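Local structure of Low molecular weight phosphotyrosine protein phosphatase 1 (Drosophila melanogaster, 7CUY) at residues Arg3-Ile8 with Tyr83-Asp88; Gln76-Phe81 with Lys101-Glu106. The protein removes phosphate from tyrosine-phosphorylated proteins and probably also hydrolyses small aryl and acyl phosphates, as a low molecular weight phosphatase of the cytoplasm. All coordinates share one frame; numbering follows the deposited sequence.

Contact 1 of 2, residues Arg3-Ile8 with Tyr83-Asp88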
ATOM      1  N   ARG A   3      -8.713 -12.876   5.194  1.00 26.39           N
ATOM      2  CA  ARG A   3      -7.895 -11.817   5.768  1.00 27.33           C
ATOM      3  C   ARG A   3      -7.978 -10.629   4.827  1.00 22.84           C
ATOM      4  O   ARG A   3      -7.960 -10.801   3.614  1.00 26.49           O
ATOM      5  CB  ARG A   3      -6.430 -12.262   5.901  1.00 29.98           C
ATOM      6  CG  ARG A   3      -6.001 -12.911   7.218  1.00 32.02           C
ATOM      7  CD  ARG A   3      -6.070 -14.447   7.195  1.00 36.21           C
ATOM      8  NE  ARG A   3      -5.391 -15.133   6.087  1.00 25.90           N
ATOM      9  CZ  ARG A   3      -4.162 -15.652   6.153  1.00 32.57           C
ATOM     10  NH1 ARG A   3      -3.440 -15.535   7.267  1.00 28.07           N
ATOM     11  NH2 ARG A   3      -3.641 -16.285   5.104  1.00 24.85           N
ATOM     12  N   LYS A   4      -8.061  -9.424   5.367  1.00 21.36           N
ATOM     13  CA  LYS A   4      -8.189  -8.249   4.518  1.00 22.02           C
ATOM     14  C   LYS A   4      -7.075  -7.260   4.830  1.00 18.63           C
ATOM     15  O   LYS A   4      -6.865  -6.917   5.994  1.00 17.70           O
ATOM     16  CB  LYS A   4      -9.565  -7.616   4.693  1.00 21.39           C
ATOM     17  CG  LYS A   4     -10.685  -8.462   4.076  1.00 27.42           C
ATOM     18  CD  LYS A   4     -12.027  -7.754   4.116  1.00 33.00           C
ATOM     19  CE  LYS A   4     -13.162  -8.634   3.572  1.00 45.33           C
ATOM     20  NZ  LYS A   4     -14.272  -8.832   4.558  1.00 48.60           N
ATOM     21  N   VAL A   5      -6.381  -6.800   3.780  1.00 15.64           N
ATOM     22  CA  VAL A   5      -5.246  -5.877   3.873  1.00 17.69           C
ATOM     23  C   VAL A   5      -5.599  -4.612   3.097  1.00 15.95           C
ATOM     24  O   VAL A   5      -6.098  -4.700   1.969  1.00 19.23           O
ATOM     25  CB  VAL A   5      -3.955  -6.502   3.299  1.00 20.24           C
ATOM     26  CG1 VAL A   5      -2.854  -5.446   3.143  1.00 14.80           C
ATOM     27  CG2 VAL A   5      -3.448  -7.635   4.184  1.00 16.24           C
ATOM     28  N   LEU A   6      -5.325  -3.445   3.683  1.00 14.87           N
ATOM     29  CA  LEU A   6      -5.601  -2.147   3.058  1.00 14.61           C
ATOM     30  C   LEU A   6      -4.321  -1.329   2.989  1.00 14.59           C
ATOM     31  O   LEU A   6      -3.719  -1.035   4.028  1.00 16.91           O
ATOM     32  CB  LEU A   6      -6.669  -1.381   3.843  1.00 14.46           C
ATOM     33  CG  LEU A   6      -7.142  -0.039   3.262  1.00 17.82           C
ATOM     34  CD1 LEU A   6      -7.846  -0.231   1.899  1.00 18.39           C
ATOM     35  CD2 LEU A   6      -8.051   0.700   4.243  1.00 19.03           C
ATOM     36  N   MET A   7      -3.891  -0.960   1.782  1.00 16.39           N
ATOM     37  CA  MET A   7      -2.720  -0.092   1.635  1.00 15.22           C
ATOM     38  C   MET A   7      -3.142   1.371   1.559  1.00 17.76           C
ATOM     39  O   MET A   7      -4.007   1.721   0.762  1.00 18.60           O
ATOM     40  CB  MET A   7      -1.917  -0.450   0.385  1.00 17.12           C
ATOM     41  CG  MET A   7      -1.520  -1.907   0.314  1.00 17.34           C
ATOM     42  SD  MET A   7      -0.327  -2.352   1.574  1.00 20.16           S
ATOM     43  CE  MET A   7       0.190  -3.992   0.973  1.00 16.27           C
ATOM     44  N   ILE A   8      -2.490   2.232   2.347  1.00 17.47           N
ATOM     45  CA  ILE A   8      -2.842   3.647   2.462  1.00 14.90           C
ATOM     46  C   ILE A   8      -1.621   4.484   2.109  1.00 20.96           C
ATOM     47  O   ILE A   8      -0.514   4.217   2.600  1.00 18.70           O
ATOM     48  CB  ILE A   8      -3.296   3.998   3.900  1.00 17.01           C
ATOM     49  CG1 ILE A   8      -4.549   3.222   4.303  1.00 15.96           C
ATOM     50  CG2 ILE A   8      -3.479   5.493   4.078  1.00 18.95           C
ATOM     51  CD1 ILE A   8      -5.669   3.337   3.303  1.00 19.90           C
ATOM     52  N   TYR A  83      -5.446  -5.581   8.531  1.00 17.78           N
ATOM     53  CA  TYR A  83      -4.168  -4.898   8.445  1.00 16.62           C
ATOM     54  C   TYR A  83      -4.349  -3.640   7.621  1.00 15.76           C
ATOM     55  O   TYR A  83      -4.881  -3.703   6.512  1.00 15.93           O
ATOM     56  CB  TYR A  83      -3.119  -5.798   7.788  1.00 16.71           C
ATOM     57  CG  TYR A  83      -2.981  -7.121   8.497  1.00 19.24           C
ATOM     58  CD1 TYR A  83      -2.271  -7.212   9.689  1.00 19.19           C
ATOM     59  CD2 TYR A  83      -3.561  -8.272   7.979  1.00 20.04           C
ATOM     60  CE1 TYR A  83      -2.140  -8.433  10.355  1.00 26.47           C
ATOM     61  CE2 TYR A  83      -3.452  -9.489   8.626  1.00 23.12           C
ATOM     62  CZ  TYR A  83      -2.731  -9.567   9.816  1.00 25.01           C
ATOM     63  OH  TYR A  83      -2.609 -10.780  10.460  1.00 26.90           O
ATOM     64  N   ILE A  84      -3.913  -2.503   8.153  1.00 15.01           N
ATOM     65  CA  ILE A  84      -3.868  -1.253   7.405  1.00 15.41           C
ATOM     66  C   ILE A  84      -2.430  -0.744   7.417  1.00 15.86           C
ATOM     67  O   ILE A  84      -1.833  -0.608   8.486  1.00 15.82           O
ATOM     68  CB  ILE A  84      -4.831  -0.210   7.998  1.00 17.15           C
ATOM     69  CG1 ILE A  84      -6.256  -0.780   8.024  1.00 18.15           C
ATOM     70  CG2 ILE A  84      -4.789   1.042   7.175  1.00 13.59           C
ATOM     71  CD1 ILE A  84      -7.332   0.213   8.361  1.00 15.85           C
ATOM     72  N   PHE A  85      -1.882  -0.473   6.235  1.00 15.11           N
ATOM     73  CA  PHE A  85      -0.481  -0.109   6.045  1.00 16.33           C
ATOM     74  C   PHE A  85      -0.340   1.345   5.607  1.00 18.63           C
ATOM     75  O   PHE A  85      -0.932   1.752   4.603  1.00 16.58           O
ATOM     76  CB  PHE A  85       0.183  -0.985   4.971  1.00 19.46           C
ATOM     77  CG  PHE A  85       0.493  -2.394   5.411  1.00 17.76           C
ATOM     78  CD1 PHE A  85       1.640  -2.674   6.131  1.00 19.44           C
ATOM     79  CD2 PHE A  85      -0.341  -3.436   5.068  1.00 19.49           C
ATOM     80  CE1 PHE A  85       1.940  -3.984   6.508  1.00 19.51           C
ATOM     81  CE2 PHE A  85      -0.057  -4.735   5.453  1.00 19.00           C
ATOM     82  CZ  PHE A  85       1.084  -5.010   6.173  1.00 19.23           C
ATOM     83  N   GLY A  86       0.503   2.119   6.326  1.00 18.17           N
ATOM     84  CA  GLY A  86       0.964   3.389   5.808  1.00 14.39           C
ATOM     85  C   GLY A  86       2.285   3.225   5.082  1.00 15.91           C
ATOM     86  O   GLY A  86       2.966   2.215   5.212  1.00 15.56           O
ATOM     87  N   MET A  87       2.650   4.239   4.308  1.00 15.75           N
ATOM     88  CA  MET A  87       3.914   4.205   3.584  1.00 19.34           C
ATOM     89  C   MET A  87       5.045   4.943   4.295  1.00 21.10           C
ATOM     90  O   MET A  87       6.212   4.559   4.136  1.00 18.84           O
ATOM     91  CB  MET A  87       3.732   4.793   2.182  1.00 16.97           C
ATOM     92  CG  MET A  87       2.636   4.108   1.368  1.00 15.77           C
ATOM     93  SD  MET A  87       3.020   2.389   0.969  1.00 22.13           S
ATOM     94  CE  MET A  87       1.644   1.543   1.695  1.00 18.25           C
ATOM     95  N   ASP A  88       4.737   5.999   5.053  1.00 18.11           N
ATOM     96  CA  ASP A  88       5.756   6.814   5.708  1.00 21.54           C
ATOM     97  C   ASP A  88       5.226   7.268   7.067  1.00 21.74           C
ATOM     98  O   ASP A  88       4.091   6.972   7.443  1.00 19.06           O
ATOM     99  CB  ASP A  88       6.175   7.995   4.812  1.00 17.55           C
ATOM    100  CG  ASP A  88       5.047   8.942   4.520  1.00 19.41           C
ATOM    101  OD1 ASP A  88       4.031   8.891   5.236  1.00 23.31           O
ATOM    102  OD2 ASP A  88       5.164   9.744   3.560  1.00 21.55           O
TER
HETATM  103  O   HOH W   1      -3.320 -13.768   9.592  1.00 32.43           O
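Val-5 fits between the rings of Tyr-83 and Phe-85 where strands 3-9 and 83-86 run side by side, the central pair of the four-stranded parallel sheet of this Rossmann-like phosphatase fold. With its CG1 anti to the backbone N (chi1 169°), the valine splits its methyls between the two aromatics: CG1 enters at the edge of Phe-85, in the ring plane, 3.7 Å from CE2, while CG2 reaches CD2 of Tyr-83 at 3.8 Å. Cutting this side chain back to an alanine is likely to open a gap between the two rings and leave their tilt less firmly held. Met-7 is the next bump on this face. Its chain bends at chi2 and runs beside Phe-85, pointing the same way, and its SD comes 3.7 Å from CD2 of Phe-85 in a Met-aromatic contact; the line from SD to the ring centre lies 51° off the ring normal, an oblique approach. Phe-148 of helix 132-153 meets both Tyr-83 and Phe-85 edge-to-face, and helix 15-29 closes over Met-7. The other face of the sheet carries Leu-6 and Ile-84, with Ile-8 following: CG1 of Ile-8 lodges against CG2 of Ile-84 at 3.6 Å. Between the faces four backbone bonds alternate across the strands, among them Leu-6 N to Tyr-83 O and Phe-85 N to Leu-6 O, both 2.9 Å. Beyond the strand end Met-87 sets its CG 3.4 Å from Ile-8 O, and the bends at chi2 and chi3 bring CE back beside the same oxygen. At the opposite end Arg-3 CG lies near the edge of the Tyr-83 ring, and its guanidinium is held by Asp-34 and by the carbonyl of Leu-153. Its NH1 also donates to a water, 2.9 Å away, which hydrogen-bonds OH of Tyr-83.

Contact 2 of 2, residues Gln76-Phe81 with Lys101-Glu106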
ATOM      1  N   GLN A  76     -15.142   3.043   8.677  1.00 28.86           N
ATOM      2  CA  GLN A  76     -15.508   1.632   8.719  1.00 30.39           C
ATOM      3  C   GLN A  76     -14.380   0.737   8.210  1.00 31.99           C
ATOM      4  O   GLN A  76     -14.397  -0.469   8.484  1.00 27.10           O
ATOM      5  CB  GLN A  76     -16.784   1.359   7.928  1.00 31.89           C
ATOM      6  CG  GLN A  76     -16.570   1.083   6.447  1.00 39.46           C
ATOM      7  CD  GLN A  76     -17.746   0.366   5.811  1.00 50.92           C
ATOM      8  OE1 GLN A  76     -18.557   0.977   5.100  1.00 52.44           O
ATOM      9  NE2 GLN A  76     -17.838  -0.946   6.050  1.00 48.72           N
ATOM     10  N   ASP A  77     -13.404   1.304   7.485  1.00 31.03           N
ATOM     11  CA  ASP A  77     -12.217   0.546   7.108  1.00 25.44           C
ATOM     12  C   ASP A  77     -11.538  -0.040   8.334  1.00 24.22           C
ATOM     13  O   ASP A  77     -11.063  -1.176   8.302  1.00 23.46           O
ATOM     14  CB  ASP A  77     -11.228   1.425   6.349  1.00 21.02           C
ATOM     15  CG  ASP A  77     -11.679   1.750   4.940  1.00 28.26           C
ATOM     16  OD1 ASP A  77     -12.367   0.920   4.304  1.00 31.63           O
ATOM     17  OD2 ASP A  77     -11.341   2.851   4.463  1.00 27.73           O
ATOM     18  N   PHE A  78     -11.495   0.712   9.435  1.00 25.17           N
ATOM     19  CA  PHE A  78     -10.784   0.198  10.601  1.00 25.94           C
ATOM     20  C   PHE A  78     -11.508  -0.970  11.255  1.00 26.94           C
ATOM     21  O   PHE A  78     -10.907  -1.653  12.086  1.00 23.24           O
ATOM     22  CB  PHE A  78     -10.544   1.310  11.622  1.00 22.47           C
ATOM     23  CG  PHE A  78      -9.666   2.414  11.110  1.00 21.53           C
ATOM     24  CD1 PHE A  78      -8.292   2.382  11.315  1.00 23.57           C
ATOM     25  CD2 PHE A  78     -10.211   3.475  10.409  1.00 22.26           C
ATOM     26  CE1 PHE A  78      -7.475   3.396  10.831  1.00 17.28           C
ATOM     27  CE2 PHE A  78      -9.407   4.498   9.929  1.00 21.01           C
ATOM     28  CZ  PHE A  78      -8.042   4.461  10.142  1.00 19.29           C
ATOM     29  N   SER A  79     -12.766  -1.222  10.896  1.00 24.01           N
ATOM     30  CA  SER A  79     -13.466  -2.424  11.337  1.00 25.45           C
ATOM     31  C   SER A  79     -13.503  -3.524  10.286  1.00 28.31           C
ATOM     32  O   SER A  79     -13.723  -4.686  10.641  1.00 29.60           O
ATOM     33  CB  SER A  79     -14.913  -2.101  11.732  1.00 27.29           C
ATOM     34  OG  SER A  79     -14.973  -1.198  12.818  1.00 37.37           O
ATOM     35  N   GLU A  80     -13.307  -3.192   9.007  1.00 26.52           N
ATOM     36  CA  GLU A  80     -13.336  -4.215   7.972  1.00 27.55           C
ATOM     37  C   GLU A  80     -11.978  -4.884   7.748  1.00 27.50           C
ATOM     38  O   GLU A  80     -11.919  -6.095   7.489  1.00 26.13           O
ATOM     39  CB  GLU A  80     -13.843  -3.620   6.654  1.00 31.03           C
ATOM     40  CG  GLU A  80     -13.909  -4.672   5.522  1.00 39.05           C
ATOM     41  CD  GLU A  80     -14.453  -4.129   4.193  1.00 43.31           C
ATOM     42  OE1 GLU A  80     -15.257  -3.166   4.217  1.00 49.42           O
ATOM     43  OE2 GLU A  80     -14.089  -4.693   3.136  1.00 41.35           O
ATOM     44  N   PHE A  81     -10.878  -4.139   7.828  1.00 23.07           N
ATOM     45  CA  PHE A  81      -9.580  -4.691   7.454  1.00 22.60           C
ATOM     46  C   PHE A  81      -8.811  -5.179   8.675  1.00 20.23           C
ATOM     47  O   PHE A  81      -8.858  -4.572   9.747  1.00 18.09           O
ATOM     48  CB  PHE A  81      -8.760  -3.663   6.665  1.00 18.55           C
ATOM     49  CG  PHE A  81      -9.350  -3.360   5.327  1.00 18.75           C
ATOM     50  CD1 PHE A  81     -10.298  -2.367   5.185  1.00 21.36           C
ATOM     51  CD2 PHE A  81      -9.002  -4.116   4.215  1.00 18.08           C
ATOM     52  CE1 PHE A  81     -10.867  -2.106   3.947  1.00 25.15           C
ATOM     53  CE2 PHE A  81      -9.567  -3.870   2.971  1.00 18.34           C
ATOM     54  CZ  PHE A  81     -10.501  -2.865   2.833  1.00 19.04           C
ATOM     55  N   LYS A 101     -10.636   4.199  18.556  1.00 30.86           N
ATOM     56  CA  LYS A 101      -9.948   3.472  19.611  1.00 30.17           C
ATOM     57  C   LYS A 101     -10.591   2.116  19.835  1.00 34.59           C
ATOM     58  O   LYS A 101     -11.804   2.015  20.037  1.00 29.47           O
ATOM     59  CB  LYS A 101      -9.970   4.268  20.914  1.00 33.71           C
ATOM     60  CG  LYS A 101      -9.558   3.443  22.127  1.00 29.34           C
ATOM     61  CD  LYS A 101      -9.243   4.355  23.298  1.00 31.94           C
ATOM     62  CE  LYS A 101      -8.664   3.574  24.472  1.00 33.91           C
ATOM     63  NZ  LYS A 101      -9.263   4.040  25.755  1.00 34.22           N
ATOM     64  N   GLY A 102      -9.765   1.070  19.801  1.00 33.96           N
ATOM     65  CA  GLY A 102     -10.244  -0.275  19.996  1.00 28.50           C
ATOM     66  C   GLY A 102     -10.737  -0.967  18.756  1.00 32.48           C
ATOM     67  O   GLY A 102     -11.237  -2.093  18.868  1.00 34.13           O
ATOM     68  N   SER A 103     -10.634  -0.333  17.585  1.00 30.33           N
ATOM     69  CA  SER A 103     -11.020  -0.987  16.340  1.00 28.88           C
ATOM     70  C   SER A 103     -10.052  -2.124  16.012  1.00 26.99           C
ATOM     71  O   SER A 103      -8.892  -2.122  16.427  1.00 29.62           O
ATOM     72  CB  SER A 103     -11.053   0.016  15.186  1.00 23.93           C
ATOM     73  OG  SER A 103      -9.890   0.830  15.185  1.00 24.74           O
ATOM     74  N   LYS A 104     -10.533  -3.092  15.244  1.00 22.06           N
ATOM     75  CA  LYS A 104      -9.781  -4.331  15.077  1.00 24.43           C
ATOM     76  C   LYS A 104      -8.545  -4.196  14.180  1.00 23.00           C
ATOM     77  O   LYS A 104      -7.592  -4.950  14.370  1.00 23.38           O
ATOM     78  CB  LYS A 104     -10.729  -5.427  14.567  1.00 30.58           C
ATOM     79  CG  LYS A 104     -10.259  -6.287  13.415  1.00 26.58           C
ATOM     80  CD  LYS A 104     -11.456  -6.926  12.767  1.00 31.20           C
ATOM     81  CE  LYS A 104     -11.123  -7.554  11.436  1.00 33.25           C
ATOM     82  NZ  LYS A 104     -12.361  -7.866  10.672  1.00 37.90           N
ATOM     83  N   ALA A 105      -8.510  -3.245  13.249  1.00 22.29           N
ATOM     84  CA  ALA A 105      -7.374  -3.138  12.330  1.00 20.77           C
ATOM     85  C   ALA A 105      -6.043  -2.965  13.056  1.00 18.72           C
ATOM     86  O   ALA A 105      -5.907  -2.144  13.966  1.00 18.70           O
ATOM     87  CB  ALA A 105      -7.565  -1.957  11.382  1.00 20.64           C
ATOM     88  N   GLU A 106      -5.036  -3.692  12.593  1.00 18.92           N
ATOM     89  CA  GLU A 106      -3.664  -3.487  13.032  1.00 18.91           C
ATOM     90  C   GLU A 106      -3.003  -2.452  12.121  1.00 19.07           C
ATOM     91  O   GLU A 106      -2.960  -2.637  10.899  1.00 17.25           O
ATOM     92  CB  GLU A 106      -2.905  -4.821  13.011  1.00 18.44           C
ATOM     93  CG  GLU A 106      -1.628  -4.809  13.841  1.00 24.77           C
ATOM     94  CD  GLU A 106      -0.827  -6.117  13.773  1.00 29.80           C
ATOM     95  OE1 GLU A 106       0.421  -6.053  13.910  1.00 35.90           O
ATOM     96  OE2 GLU A 106      -1.434  -7.195  13.612  1.00 25.73           O
TER
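The ring of Phe-78 is met obliquely by Ala-105, CD1 to CB 4.4 Å, and by the hydroxyl of Ser-103. The CB of Phe-81 points away from residues 101-106; round its ring, Glu-80 CG lies over one face, offset toward the rim, and Asp-77 CA sits in the plane at the edge. The setting is the margin of a beta-alpha-beta crossover in the Rossmann-like sheet: helix 77-80 leads into strand 83-86, and the loop of residues 101-106 brings the chain from helix 89-98 into strand 106-109. This loop docks mainly on carbonyls at the end of the short helix. Ala-105 N donates to Phe-78 O at 3.1 Å, tilted 17° from the carbonyl plane, and the alanine methyl nestles beside that oxygen and Phe-81 O, the latter 3.3 Å from CB. Ser-103 fills the hollow next to Phe-78, its CB 3.5 Å from Phe-78 O. A chi1 of 46° sets its OG between its own backbone N and carbonyl carbon; OG hydrogen-bonds Pro-100 O and lies 3.7 Å from CB of Phe-78. Farther into the fold, the Phe-78 side chain touches Ile-73, Ala-99, Pro-100 and Ile-84, so it packs between the loops and strand 83-86. On the outer side, Lys-104 lays its chain, extended beyond CG, along the helix terminus. Its ammonium would probably be drawn to the partial negative charge of the last helical carbonyls, and Asp-82 adds a long, weak ion pair. The bond itself is weak: NZ reaches Ser-79 O at 3.5 Å, with Glu-80 O at 3.7 Å.

How the contacts relate
The two contacts lie side by side, centres 11 Å apart, and their segments alternate along the chain. Strand 83-86 belongs to contact 1 but is bordered on its other edge by the end of contact 2, where Ile-84 N and Glu-106 O, 2.9 Å apart, probably hydrogen-bond. Phe-81 forms a further bridge: its CD2 packs at 3.6 Å from both Lys-4 CB and Leu-6 CB. Only contact 1 approaches the catalytic end of the sheet. There the Met-87 side chain comes within about 4 Å of those of Cys-9 and Arg-15, nucleophile and active-site arginine by similarity, and about 7 Å from a bound HEPES molecule; Asp-88 also salt-bridges Arg-15. Contact 2 lies away from these sites.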